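Local coordinates for protein CRISPR-associated endonuclease Cas9 (Campylobacter jejuni subsp. jejuni serotype O:2, PDB 5X2H) that is an RNA-guided endonuclease that recognises and cuts DNA of invading mobile genetic elements in bacterial CRISPR immunity, at residues K628-K633 with K741-L746; F735-Y740 with F811-V816; Y759-T764 with I771-D776. All blocks are in the same frame, centred on the assembly; numbering follows the deposited sequence.

Contact 1 of 3, residues K628-K633 with K741-L746; sequences KPERKK and KDSLIL. With nucleotides of chain B.
Arg631 and Lys741 meet where the long loop after helix 615-622 is threaded between the guide RNA and the turn that leads into strand 744-748 of the PI-CTD domain. The Lys741 chain runs over one face of the Arg631 guanidinium, its CD 3.5 Å from Arg631 NH2. Arg631 NH2 and Lys741 NZ each form a salt bridge with a phosphate of the bound DNA, which probably offsets the closeness of two cationic side chains. Beneath them Arg631 N donates to Lys741 O at 2.9 Å, with an N-H...O angle of 159°. Water bridges the two segments: one molecule gives its protons to Lys628 O at 2.7 Å and Asp742 O at 2.6 Å. A second accepts from Lys741 N and probably donates to Arg631 O.

The loop comes from the RuvC side of the protein, and its other side contacts the RNA. Glu630 faces both ways. With CG between the backbone N and carbonyl carbon (chi1 61°) and the rest of the chain extended, OE2 takes the ribose hydroxyl O2' of C77 of chain B at 2.9 Å, while OE1 lies 3.2 Å from Ser743 OG. Ser743 OG also accepts from Tyr740 N, and OE1 has Lys813 as a long, weak ion partner. Lys632, also packed on Tyr740, turns its polar groups to the RNA: its backbone N donates to OP1 of A79 of chain B at 2.9 Å, and its chain, bent at chi3, carries NZ to O2 of the C77 base at 2.8 Å. Next, Lys633 NZ salt-bridges to further RNA phosphates.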
loop_
_atom_site.group_PDB
_atom_site.type_symbol
_atom_site.label_atom_id
_atom_site.label_comp_id
_atom_site.label_asym_id
_atom_site.label_seq_id
_atom_site.Cartn_x
_atom_site.Cartn_y
_atom_site.Cartn_z
ATOM N N LYS A 628 19.045 -11.315 12.600
ATOM C CA LYS A 628 17.668 -11.232 12.151
ATOM C C LYS A 628 16.798 -10.758 13.307
ATOM O O LYS A 628 16.952 -11.239 14.435
ATOM C CB LYS A 628 17.152 -12.588 11.644
ATOM C CG LYS A 628 17.982 -13.213 10.537
ATOM C CD LYS A 628 17.316 -14.477 10.009
ATOM C CE LYS A 628 18.162 -15.143 8.934
ATOM N NZ LYS A 628 17.428 -16.235 8.240
ATOM N N PRO A 629 15.889 -9.821 13.065
ATOM C CA PRO A 629 15.021 -9.344 14.143
ATOM C C PRO A 629 13.834 -10.267 14.356
ATOM O O PRO A 629 13.284 -10.846 13.417
ATOM C CB PRO A 629 14.562 -7.972 13.636
ATOM C CG PRO A 629 14.513 -8.149 12.150
ATOM C CD PRO A 629 15.651 -9.098 11.803
ATOM N N GLU A 630 13.438 -10.399 15.619
ATOM C CA GLU A 630 12.233 -11.155 15.922
ATOM C C GLU A 630 11.004 -10.362 15.490
ATOM O O GLU A 630 10.942 -9.140 15.655
ATOM C CB GLU A 630 12.171 -11.495 17.411
ATOM C CG GLU A 630 12.141 -10.307 18.350
ATOM C CD GLU A 630 12.115 -10.734 19.807
ATOM O OE1 GLU A 630 12.221 -11.955 20.073
ATOM O OE2 GLU A 630 11.989 -9.853 20.686
ATOM N N ARG A 631 10.035 -11.064 14.905
ATOM C CA ARG A 631 8.854 -10.437 14.310
ATOM C C ARG A 631 7.722 -10.481 15.328
ATOM O O ARG A 631 7.018 -11.487 15.447
ATOM C CB ARG A 631 8.463 -11.146 13.019
ATOM C CG ARG A 631 9.583 -11.266 12.003
ATOM C CD ARG A 631 9.059 -11.077 10.588
ATOM N NE ARG A 631 9.036 -12.315 9.818
ATOM C CZ ARG A 631 7.931 -12.903 9.372
ATOM N NH1 ARG A 631 6.742 -12.368 9.614
ATOM N NH2 ARG A 631 8.020 -14.027 8.675
ATOM N N LYS A 632 7.533 -9.384 16.060
ATOM C CA LYS A 632 6.582 -9.352 17.163
ATOM C C LYS A 632 5.234 -8.762 16.773
ATOM O O LYS A 632 4.370 -8.602 17.643
ATOM C CB LYS A 632 7.171 -8.580 18.348
ATOM C CG LYS A 632 8.337 -9.293 19.016
ATOM C CD LYS A 632 8.479 -8.917 20.485
ATOM C CE LYS A 632 9.068 -7.533 20.670
ATOM N NZ LYS A 632 9.261 -7.204 22.118
ATOM N N LYS A 633 5.026 -8.450 15.499
ATOM C CA LYS A 633 3.787 -7.800 15.079
ATOM C C LYS A 633 2.594 -8.711 15.339
ATOM O O LYS A 633 2.555 -9.832 14.812
ATOM C CB LYS A 633 3.851 -7.421 13.603
ATOM C CG LYS A 633 2.557 -6.828 13.072
ATOM C CD LYS A 633 2.776 -6.073 11.768
ATOM C CE LYS A 633 3.381 -6.963 10.698
ATOM N NZ LYS A 633 3.493 -6.257 9.394
ATOM N N LYS A 741 8.537 -15.311 15.257
ATOM C CA LYS A 741 9.302 -15.672 14.071
ATOM C C LYS A 741 10.658 -14.979 14.089
ATOM O O LYS A 741 10.749 -13.769 14.322
ATOM C CB LYS A 741 8.524 -15.308 12.807
ATOM C CG LYS A 741 7.329 -16.220 12.554
ATOM C CD LYS A 741 6.616 -15.879 11.256
ATOM C CE LYS A 741 5.505 -16.877 10.967
ATOM N NZ LYS A 741 4.540 -16.985 12.099
ATOM N N ASP A 742 11.711 -15.768 13.866
ATOM C CA ASP A 742 13.108 -15.338 13.866
ATOM C C ASP A 742 13.627 -14.975 15.253
ATOM O O ASP A 742 14.627 -14.259 15.372
ATOM C CB ASP A 742 13.347 -14.178 12.894
ATOM C CG ASP A 742 13.313 -14.623 11.447
ATOM O OD1 ASP A 742 13.639 -15.801 11.182
ATOM O OD2 ASP A 742 12.958 -13.801 10.579
ATOM N N SER A 743 12.981 -15.459 16.312
ATOM C CA SER A 743 13.591 -15.401 17.632
ATOM C C SER A 743 14.823 -16.293 17.666
ATOM O O SER A 743 14.860 -17.350 17.031
ATOM C CB SER A 743 12.602 -15.847 18.710
ATOM O OG SER A 743 11.606 -14.870 18.937
ATOM N N LEU A 744 15.838 -15.864 18.412
ATOM C CA LEU A 744 17.063 -16.638 18.560
ATOM C C LEU A 744 16.960 -17.552 19.773
ATOM O O LEU A 744 16.700 -17.088 20.889
ATOM C CB LEU A 744 18.275 -15.721 18.706
ATOM C CG LEU A 744 19.594 -16.476 18.858
ATOM C CD1 LEU A 744 19.895 -17.252 17.587
ATOM C CD2 LEU A 744 20.736 -15.527 19.207
ATOM N N ILE A 745 17.176 -18.849 19.556
ATOM C CA ILE A 745 17.086 -19.830 20.627
ATOM C C ILE A 745 18.310 -20.735 20.596
ATOM O O ILE A 745 18.972 -20.901 19.569
ATOM C CB ILE A 745 15.794 -20.672 20.541
ATOM C CG1 ILE A 745 15.794 -21.522 19.267
ATOM C CG2 ILE A 745 14.563 -19.767 20.594
ATOM C CD1 ILE A 745 14.561 -22.391 19.100
ATOM N N LEU A 746 18.603 -21.317 21.755
ATOM C CA LEU A 746 19.664 -22.302 21.919
ATOM C C LEU A 746 19.013 -23.623 22.296
ATOM O O LEU A 746 18.351 -23.713 23.336
ATOM C CB LEU A 746 20.657 -21.864 22.997
ATOM C CG LEU A 746 21.806 -22.822 23.307
ATOM C CD1 LEU A 746 22.928 -22.658 22.290
ATOM C CD2 LEU A 746 22.312 -22.602 24.721
ATOM P P A B 79 8.062 -5.679 15.431
ATOM O OP1 A B 79 8.185 -6.941 14.661
ATOM O OP2 A B 79 8.292 -4.378 14.749
ATOM O "O5'" A B 79 6.610 -5.639 16.083
ATOM C "C5'" A B 79 6.199 -4.538 16.879
ATOM C "C4'" A B 79 5.547 -4.986 18.163
ATOM O "O4'" A B 79 6.529 -4.998 19.233
ATOM C "C3'" A B 79 4.434 -4.088 18.684
ATOM O "O3'" A B 79 3.188 -4.365 18.069
ATOM C "C2'" A B 79 4.445 -4.360 20.183
ATOM O "O2'" A B 79 3.749 -5.558 20.486
ATOM C "C1'" A B 79 5.932 -4.588 20.445
ATOM N N9 A B 79 6.606 -3.365 20.920
ATOM C C8 A B 79 7.514 -2.582 20.250
ATOM N N7 A B 79 7.943 -1.556 20.949
ATOM C C5 A B 79 7.271 -1.672 22.158
ATOM C C6 A B 79 7.288 -0.895 23.330
ATOM N N6 A B 79 8.034 0.201 23.479
ATOM N N1 A B 79 6.501 -1.286 24.356
ATOM C C2 A B 79 5.752 -2.386 24.204
ATOM N N3 A B 79 5.652 -3.201 23.154
ATOM C C4 A B 79 6.445 -2.783 22.154
ATOM P P A B 78 14.976 -4.977 17.229
ATOM O OP1 A B 78 15.481 -5.458 15.917
ATOM O OP2 A B 78 15.366 -3.634 17.731
ATOM O "O5'" A B 78 13.387 -5.035 17.183
ATOM C "C5'" A B 78 12.709 -6.256 16.920
ATOM C "C4'" A B 78 11.285 -6.211 17.412
ATOM O "O4'" A B 78 11.274 -5.759 18.796
ATOM C "C3'" A B 78 10.364 -5.256 16.654
ATOM O "O3'" A B 78 9.036 -5.775 16.704
ATOM C "C2'" A B 78 10.427 -4.001 17.512
ATOM O "O2'" A B 78 9.346 -3.110 17.344
ATOM C "C1'" A B 78 10.455 -4.613 18.907
ATOM N N9 A B 78 10.993 -3.725 19.937
ATOM C C8 A B 78 11.998 -2.801 19.813
ATOM N N7 A B 78 12.234 -2.138 20.917
ATOM C C5 A B 78 11.317 -2.653 21.820
ATOM C C6 A B 78 11.053 -2.363 23.169
ATOM N N6 A B 78 11.724 -1.447 23.871
ATOM N N1 A B 78 10.071 -3.061 23.784
ATOM C C2 A B 78 9.401 -3.984 23.079
ATOM N N3 A B 78 9.554 -4.344 21.807
ATOM C C4 A B 78 10.538 -3.630 21.229
ATOM P P C B 77 19.957 -5.688 21.841
ATOM O OP1 C B 77 20.991 -6.726 22.083
ATOM O OP2 C B 77 20.240 -4.608 20.862
ATOM O "O5'" C B 77 18.620 -6.401 21.363
ATOM C "C5'" C B 77 17.673 -5.716 20.559
ATOM C "C4'" C B 77 16.400 -6.510 20.464
ATOM O "O4'" C B 77 15.874 -6.735 21.788
ATOM C "C3'" C B 77 15.250 -5.871 19.701
ATOM O "O3'" C B 77 15.375 -6.098 18.307
ATOM C "C2'" C B 77 14.018 -6.545 20.303
ATOM O "O2'" C B 77 13.754 -7.775 19.646
ATOM C "C1'" C B 77 14.474 -6.856 21.734
ATOM N N1 C B 77 13.873 -5.987 22.771
ATOM C C2 C B 77 12.601 -6.315 23.244
ATOM O O2 C B 77 12.012 -7.292 22.754
ATOM N N3 C B 77 12.042 -5.556 24.211
ATOM C C4 C B 77 12.714 -4.520 24.711
ATOM N N4 C B 77 12.116 -3.799 25.662
ATOM C C5 C B 77 14.019 -4.168 24.254
ATOM C C6 C B 77 14.561 -4.930 23.297
HETATM O O HOH W 1 16.327 -12.725 16.587
HETATM O O HOH W 2 15.212 -13.431 20.205
HETATM O O HOH W 3 6.059 -13.955 14.716
#

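Contact 2 of 3, residues F735-Y740 with F811-V816; sequences FCFSLY and FEKYIV. With nucleotides of chain B.
The Phe737 ring is covered on one face by Lys813, whose CB sits 3.8 Å from the ring centroid and only 17° off the normal, a CH-pi contact. In the plane of the ring, at its edge, is the backbone oxygen of Phe811, 3.5 Å from Phe737 CE2. That same rim is turned into a face of the Phe811 ring: the pair is T-shaped, centroids 5.4 Å apart and planes at 82°, Phe737 supplying the edge. Leu739 CD1 also packs against Phe811 CZ, at 3.9 Å, and a second edge-to-face partner, Phe695, meets Phe811 from outside the two strands.

The Lys813 chain runs across Phe737 toward strand 733-740. Its CG stands anti to the backbone N (chi1 -178°) and every later torsion is also extended, so the chain spans the gap and delivers NZ to Ser738 O at 2.8 Å. A water that accepts from Ser738 N also lies near the ammonium, as a weak acceptor, and the long ion pair to Glu630 should only modestly add to its hold. Ser738's own hydroxyl pairs with Asp685.

Farther along strand 810-816, Ile815 leaves the protein interface for the guide RNA, CG1 lying 3.8 Å from C6 of the A76 base of chain B and CG2 3.3 Å from O5' of C77 of chain B.

The two strands belong to different sheets; the axes of the two segments approach to 7.6 Å. Strand 733-740 is the edge of a three-stranded sheet, pairing with strand 683-689 through a classic bulge in which Cys736 and Phe737 both oppose Ile686; strand 810-816 runs between strands 744-748 and 822-824.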
loop_
_atom_site.group_PDB
_atom_site.type_symbol
_atom_site.label_atom_id
_atom_site.label_comp_id
_atom_site.label_asym_id
_atom_site.label_seq_id
_atom_site.Cartn_x
_atom_site.Cartn_y
_atom_site.Cartn_z
ATOM N N PHE A 735 6.041 -20.461 33.066
ATOM C CA PHE A 735 6.325 -19.790 31.807
ATOM C C PHE A 735 7.824 -19.565 31.660
ATOM O O PHE A 735 8.480 -19.066 32.579
ATOM C CB PHE A 735 5.572 -18.461 31.746
ATOM C CG PHE A 735 5.951 -17.594 30.579
ATOM C CD1 PHE A 735 5.493 -17.884 29.305
ATOM C CD2 PHE A 735 6.742 -16.472 30.764
ATOM C CE1 PHE A 735 5.831 -17.079 28.232
ATOM C CE2 PHE A 735 7.087 -15.666 29.695
ATOM C CZ PHE A 735 6.627 -15.964 28.431
ATOM N N CYS A 736 8.366 -19.939 30.502
ATOM C CA CYS A 736 9.783 -19.753 30.210
ATOM C C CYS A 736 10.034 -18.485 29.402
ATOM O O CYS A 736 10.759 -17.592 29.851
ATOM C CB CYS A 736 10.331 -20.976 29.464
ATOM S SG CYS A 736 10.099 -22.525 30.343
ATOM N N PHE A 737 9.443 -18.393 28.213
ATOM C CA PHE A 737 9.634 -17.252 27.327
ATOM C C PHE A 737 8.619 -17.346 26.196
ATOM O O PHE A 737 7.980 -18.382 25.990
ATOM C CB PHE A 737 11.060 -17.193 26.774
ATOM C CG PHE A 737 11.610 -18.532 26.367
ATOM C CD1 PHE A 737 11.250 -19.110 25.165
ATOM C CD2 PHE A 737 12.495 -19.208 27.191
ATOM C CE1 PHE A 737 11.759 -20.338 24.791
ATOM C CE2 PHE A 737 13.007 -20.434 26.823
ATOM C CZ PHE A 737 12.640 -21.000 25.622
ATOM N N SER A 738 8.477 -16.242 25.468
ATOM C CA SER A 738 7.636 -16.173 24.283
ATOM C C SER A 738 8.524 -16.147 23.050
ATOM O O SER A 738 9.518 -15.414 23.012
ATOM C CB SER A 738 6.738 -14.935 24.313
ATOM O OG SER A 738 5.865 -14.968 25.428
ATOM N N LEU A 739 8.169 -16.946 22.048
ATOM C CA LEU A 739 8.908 -16.999 20.798
ATOM C C LEU A 739 8.089 -16.371 19.680
ATOM O O LEU A 739 6.878 -16.589 19.581
ATOM C CB LEU A 739 9.271 -18.438 20.425
ATOM C CG LEU A 739 10.163 -19.192 21.409
ATOM C CD1 LEU A 739 10.509 -20.565 20.859
ATOM C CD2 LEU A 739 11.423 -18.385 21.713
ATOM N N TYR A 740 8.762 -15.584 18.851
ATOM C CA TYR A 740 8.205 -15.019 17.635
ATOM C C TYR A 740 9.053 -15.502 16.469
ATOM O O TYR A 740 10.148 -16.039 16.655
ATOM C CB TYR A 740 8.184 -13.483 17.686
ATOM C CG TYR A 740 7.588 -12.913 18.956
ATOM C CD1 TYR A 740 8.346 -12.807 20.116
ATOM C CD2 TYR A 740 6.272 -12.470 18.991
ATOM C CE1 TYR A 740 7.807 -12.286 21.281
ATOM C CE2 TYR A 740 5.723 -11.945 20.152
ATOM C CZ TYR A 740 6.496 -11.856 21.294
ATOM O OH TYR A 740 5.959 -11.336 22.450
ATOM N N PHE A 811 16.693 -25.695 25.998
ATOM C CA PHE A 811 15.710 -24.888 25.270
ATOM C C PHE A 811 15.699 -23.512 25.939
ATOM O O PHE A 811 14.963 -23.285 26.903
ATOM C CB PHE A 811 14.336 -25.541 25.281
ATOM C CG PHE A 811 13.387 -24.992 24.251
ATOM C CD1 PHE A 811 13.812 -24.058 23.321
ATOM C CD2 PHE A 811 12.064 -25.404 24.218
ATOM C CE1 PHE A 811 12.936 -23.549 22.374
ATOM C CE2 PHE A 811 11.183 -24.899 23.272
ATOM C CZ PHE A 811 11.622 -23.971 22.349
ATOM N N GLU A 812 16.533 -22.607 25.421
ATOM C CA GLU A 812 16.759 -21.301 26.024
ATOM C C GLU A 812 16.599 -20.211 24.973
ATOM O O GLU A 812 16.902 -20.415 23.795
ATOM C CB GLU A 812 18.159 -21.207 26.648
ATOM C CG GLU A 812 18.512 -22.341 27.601
ATOM C CD GLU A 812 18.157 -22.034 29.043
ATOM O OE1 GLU A 812 17.956 -20.844 29.371
ATOM O OE2 GLU A 812 18.081 -22.984 29.851
ATOM N N LYS A 813 16.137 -19.043 25.410
ATOM C CA LYS A 813 15.924 -17.910 24.521
ATOM C C LYS A 813 17.094 -16.940 24.613
ATOM O O LYS A 813 17.611 -16.675 25.702
ATOM C CB LYS A 813 14.615 -17.184 24.850
ATOM C CG LYS A 813 14.305 -16.006 23.922
ATOM C CD LYS A 813 13.046 -15.256 24.341
ATOM C CE LYS A 813 12.683 -14.189 23.317
ATOM N NZ LYS A 813 11.442 -13.442 23.681
ATOM N N TYR A 814 17.516 -16.425 23.462
ATOM C CA TYR A 814 18.564 -15.419 23.374
ATOM C C TYR A 814 18.059 -14.239 22.552
ATOM O O TYR A 814 16.960 -14.269 21.988
ATOM C CB TYR A 814 19.845 -15.995 22.757
ATOM C CG TYR A 814 20.674 -16.811 23.720
ATOM C CD1 TYR A 814 20.232 -18.047 24.177
ATOM C CD2 TYR A 814 21.904 -16.351 24.167
ATOM C CE1 TYR A 814 20.992 -18.796 25.059
ATOM C CE2 TYR A 814 22.670 -17.091 25.046
ATOM C CZ TYR A 814 22.210 -18.310 25.490
ATOM O OH TYR A 814 22.973 -19.048 26.367
ATOM N N ILE A 815 18.879 -13.193 22.485
ATOM C CA ILE A 815 18.534 -11.955 21.794
ATOM C C ILE A 815 19.708 -11.542 20.918
ATOM O O ILE A 815 20.855 -11.515 21.382
ATOM C CB ILE A 815 18.183 -10.831 22.789
ATOM C CG1 ILE A 815 16.939 -11.200 23.602
ATOM C CG2 ILE A 815 17.978 -9.511 22.061
ATOM C CD1 ILE A 815 15.689 -11.334 22.768
ATOM N N VAL A 816 19.427 -11.222 19.656
ATOM C CA VAL A 816 20.434 -10.738 18.717
ATOM C C VAL A 816 20.322 -9.225 18.613
ATOM O O VAL A 816 19.218 -8.684 18.472
ATOM C CB VAL A 816 20.267 -11.375 17.327
ATOM C CG1 VAL A 816 21.608 -11.442 16.604
ATOM C CG2 VAL A 816 19.634 -12.736 17.428
ATOM P P C B 77 19.957 -5.688 21.841
ATOM O OP1 C B 77 20.991 -6.726 22.083
ATOM O OP2 C B 77 20.240 -4.608 20.862
ATOM O "O5'" C B 77 18.620 -6.401 21.363
ATOM C "C5'" C B 77 17.673 -5.716 20.559
ATOM C "C4'" C B 77 16.400 -6.510 20.464
ATOM O "O4'" C B 77 15.874 -6.735 21.788
ATOM C "C3'" C B 77 15.250 -5.871 19.701
ATOM O "O3'" C B 77 15.375 -6.098 18.307
ATOM C "C2'" C B 77 14.018 -6.545 20.303
ATOM O "O2'" C B 77 13.754 -7.775 19.646
ATOM C "C1'" C B 77 14.474 -6.856 21.734
ATOM N N1 C B 77 13.873 -5.987 22.771
ATOM C C2 C B 77 12.601 -6.315 23.244
ATOM O O2 C B 77 12.012 -7.292 22.754
ATOM N N3 C B 77 12.042 -5.556 24.211
ATOM C C4 C B 77 12.714 -4.520 24.711
ATOM N N4 C B 77 12.116 -3.799 25.662
ATOM C C5 C B 77 14.019 -4.168 24.254
ATOM C C6 C B 77 14.561 -4.930 23.297
ATOM P P A B 76 16.653 -1.730 26.853
ATOM O OP1 A B 76 15.624 -2.440 27.656
ATOM O OP2 A B 76 17.283 -0.495 27.383
ATOM O "O5'" A B 76 17.808 -2.773 26.521
ATOM C "C5'" A B 76 17.629 -3.758 25.514
ATOM C "C4'" A B 76 18.772 -4.741 25.501
ATOM O "O4'" A B 76 18.644 -5.652 26.613
ATOM C "C3'" A B 76 18.872 -5.636 24.274
ATOM O "O3'" A B 76 19.552 -4.963 23.222
ATOM C "C2'" A B 76 19.597 -6.882 24.799
ATOM O "O2'" A B 76 21.006 -6.739 24.689
ATOM C "C1'" A B 76 19.218 -6.895 26.287
ATOM N N9 A B 76 18.287 -7.975 26.673
ATOM C C8 A B 76 18.564 -8.985 27.562
ATOM N N7 A B 76 17.571 -9.814 27.756
ATOM C C5 A B 76 16.563 -9.310 26.945
ATOM C C6 A B 76 15.249 -9.743 26.704
ATOM N N6 A B 76 14.710 -10.820 27.278
ATOM N N1 A B 76 14.499 -9.024 25.842
ATOM C C2 A B 76 15.040 -7.944 25.266
ATOM N N3 A B 76 16.263 -7.438 25.412
ATOM C C4 A B 76 16.985 -8.173 26.275
HETATM O O HOH W 4 9.707 -13.925 26.666
#

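Contact 3 of 3, residues Y759-T764 with I771-D776; sequences YYNAFT and IVSKHD
Ile771 O is gripped by two successive amides of the opposing strand: Asn761 N at 2.8 Å and, weakly, Ala762 N at 3.4 Å. Two residues thus face one, which makes this a classic beta bulge, and it shifts the register of the antiparallel hairpin formed by strands 756-764 and 769-773. Ile771 N answers with a bond to Ala762 O at 3.0 Å. On the far side of the bulge the pairing is regular. Tyr759 N gives to Ser773 O at 3.0 Å, nearly straight at 168°, and the returning bond from Ser773 N reaches Tyr759 O, both in their carbonyl planes. The latter oxygen also has Val772 CA 3.2 Å away, a CA-H...O contact typical of paired strands.

The bulge puts Ala762 on the same sheet face as Tyr759, along with Ile771 and Ser773; Tyr760 and Val772 are on the reverse. Between the strands, Asn761 lays its CB 3.8 Å from Ile771 CG2. Ile771 runs its longer branch to Ala762, CD1 standing 4.3 Å from CB.

Where the strand ends, the Tyr759 ring crosses His775 obliquely, CE2 lying 3.7 Å from His775 CB, with His775 CA at the ring edge. His775 in turn stacks on Phe625. Tyr759 OH bonds to Val626 O and Lys628 N, which helps tie the hairpin to the loop after helix 615-622. The residues on either side of His775 pair up: Lys774 NZ meets the syn lone pair of Asp776 OD1 in a salt bridge.

By sharing one carbonyl oxygen between a strong bond and a weak one, strand 756-764 takes in an extra residue without losing its pairing.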
loop_
_atom_site.group_PDB
_atom_site.type_symbol
_atom_site.label_atom_id
_atom_site.label_comp_id
_atom_site.label_asym_id
_atom_site.label_seq_id
_atom_site.Cartn_x
_atom_site.Cartn_y
_atom_site.Cartn_z
ATOM N N TYR A 759 17.744 -20.078 14.655
ATOM C CA TYR A 759 16.610 -19.168 14.568
ATOM C C TYR A 759 15.320 -19.979 14.560
ATOM O O TYR A 759 15.166 -20.901 13.751
ATOM C CB TYR A 759 16.699 -18.291 13.320
ATOM C CG TYR A 759 17.589 -17.079 13.473
ATOM C CD1 TYR A 759 17.222 -16.022 14.296
ATOM C CD2 TYR A 759 18.788 -16.983 12.782
ATOM C CE1 TYR A 759 18.032 -14.907 14.435
ATOM C CE2 TYR A 759 19.602 -15.874 12.912
ATOM C CZ TYR A 759 19.219 -14.841 13.738
ATOM O OH TYR A 759 20.031 -13.738 13.870
ATOM N N TYR A 760 14.408 -19.647 15.467
ATOM C CA TYR A 760 13.079 -20.238 15.449
ATOM C C TYR A 760 12.304 -19.707 14.249
ATOM O O TYR A 760 12.274 -18.497 14.006
ATOM C CB TYR A 760 12.349 -19.920 16.756
ATOM C CG TYR A 760 10.847 -20.104 16.705
ATOM C CD1 TYR A 760 10.265 -21.328 17.004
ATOM C CD2 TYR A 760 10.011 -19.045 16.373
ATOM C CE1 TYR A 760 8.892 -21.496 16.963
ATOM C CE2 TYR A 760 8.642 -19.201 16.325
ATOM C CZ TYR A 760 8.086 -20.427 16.619
ATOM O OH TYR A 760 6.720 -20.578 16.570
ATOM N N ASN A 761 11.684 -20.611 13.491
ATOM C CA ASN A 761 10.903 -20.237 12.314
ATOM C C ASN A 761 9.416 -20.491 12.469
ATOM O O ASN A 761 8.608 -19.668 12.036
ATOM C CB ASN A 761 11.403 -20.987 11.074
ATOM C CG ASN A 761 12.758 -20.503 10.605
ATOM O OD1 ASN A 761 13.183 -19.394 10.927
ATOM N ND2 ASN A 761 13.441 -21.333 9.831
ATOM N N ALA A 762 9.027 -21.609 13.072
ATOM C CA ALA A 762 7.616 -21.936 13.198
ATOM C C ALA A 762 7.439 -23.009 14.258
ATOM O O ALA A 762 8.357 -23.778 14.559
ATOM C CB ALA A 762 7.021 -22.407 11.867
ATOM N N PHE A 763 6.238 -23.039 14.821
ATOM C CA PHE A 763 5.790 -24.103 15.705
ATOM C C PHE A 763 4.647 -24.824 15.003
ATOM O O PHE A 763 3.657 -24.194 14.621
ATOM C CB PHE A 763 5.347 -23.543 17.057
ATOM C CG PHE A 763 4.533 -24.505 17.877
ATOM C CD1 PHE A 763 5.123 -25.624 18.441
ATOM C CD2 PHE A 763 3.179 -24.285 18.088
ATOM C CE1 PHE A 763 4.379 -26.514 19.195
ATOM C CE2 PHE A 763 2.430 -25.170 18.843
ATOM C CZ PHE A 763 3.034 -26.287 19.399
ATOM N N THR A 764 4.797 -26.132 14.808
ATOM C CA THR A 764 3.801 -26.927 14.096
ATOM C C THR A 764 2.892 -27.589 15.125
ATOM O O THR A 764 3.323 -28.480 15.866
ATOM C CB THR A 764 4.479 -27.955 13.194
ATOM O OG1 THR A 764 5.397 -27.285 12.320
ATOM C CG2 THR A 764 3.446 -28.691 12.350
ATOM N N ILE A 771 10.370 -25.743 13.593
ATOM C CA ILE A 771 11.182 -25.551 12.401
ATOM C C ILE A 771 12.224 -24.499 12.751
ATOM O O ILE A 771 11.876 -23.407 13.219
ATOM C CB ILE A 771 10.337 -25.114 11.195
ATOM C CG1 ILE A 771 9.400 -26.243 10.750
ATOM C CG2 ILE A 771 11.235 -24.646 10.055
ATOM C CD1 ILE A 771 8.398 -25.821 9.666
ATOM N N VAL A 772 13.502 -24.832 12.562
ATOM C CA VAL A 772 14.596 -23.928 12.885
ATOM C C VAL A 772 15.558 -23.882 11.706
ATOM O O VAL A 772 15.562 -24.759 10.840
ATOM C CB VAL A 772 15.345 -24.339 14.175
ATOM C CG1 VAL A 772 14.378 -24.487 15.343
ATOM C CG2 VAL A 772 16.120 -25.623 13.956
ATOM N N SER A 773 16.388 -22.842 11.683
ATOM C CA SER A 773 17.308 -22.629 10.576
ATOM C C SER A 773 18.636 -22.104 11.102
ATOM O O SER A 773 18.722 -21.555 12.203
ATOM C CB SER A 773 16.724 -21.659 9.541
ATOM O OG SER A 773 16.398 -20.423 10.145
ATOM N N LYS A 774 19.675 -22.289 10.295
ATOM C CA LYS A 774 21.007 -21.818 10.642
ATOM C C LYS A 774 21.146 -20.349 10.269
ATOM O O LYS A 774 20.620 -19.907 9.246
ATOM C CB LYS A 774 22.065 -22.660 9.927
ATOM C CG LYS A 774 23.502 -22.378 10.344
ATOM C CD LYS A 774 24.414 -23.520 9.923
ATOM C CE LYS A 774 25.869 -23.250 10.265
ATOM N NZ LYS A 774 26.509 -22.337 9.283
ATOM N N HIS A 775 21.872 -19.597 11.103
ATOM C CA HIS A 775 21.887 -18.140 10.983
ATOM C C HIS A 775 22.331 -17.697 9.592
ATOM O O HIS A 775 21.684 -16.854 8.963
ATOM C CB HIS A 775 22.784 -17.529 12.064
ATOM C CG HIS A 775 24.248 -17.736 11.829
ATOM N ND1 HIS A 775 24.897 -18.906 12.159
ATOM C CD2 HIS A 775 25.188 -16.924 11.290
ATOM C CE1 HIS A 775 26.175 -18.805 11.835
ATOM N NE2 HIS A 775 26.379 -17.612 11.308
ATOM N N ASP A 776 23.425 -18.268 9.089
ATOM C CA ASP A 776 23.972 -17.867 7.801
ATOM C C ASP A 776 23.437 -18.694 6.642
ATOM O O ASP A 776 23.720 -18.361 5.486
ATOM C CB ASP A 776 25.505 -17.954 7.826
ATOM C CG ASP A 776 26.010 -19.323 8.242
ATOM O OD1 ASP A 776 25.179 -20.221 8.492
ATOM O OD2 ASP A 776 27.241 -19.505 8.320
#

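All three contacts converge on one six-stranded sheet. Contacts 1 and 2 are joined along neighbouring strands 744-748 and 810-816, where Leu744 O lies 2.8 Å from Tyr814 N; contact 3 adds the strand on the other flank, Asp742 N being 2.8 Å from Tyr760 O. Centres are about 9 Å apart for contact 1 with either of the others, and about 13 Å for contacts 2 and 3. Guide RNA borders contacts 1 and 2, while DNA borders contacts 1 and 3. The RuvC site is near but separate: the side chain of His558, a predicted magnesium ligand, is about 10 Å from that of Lys628 and about 11 Å from that of His775.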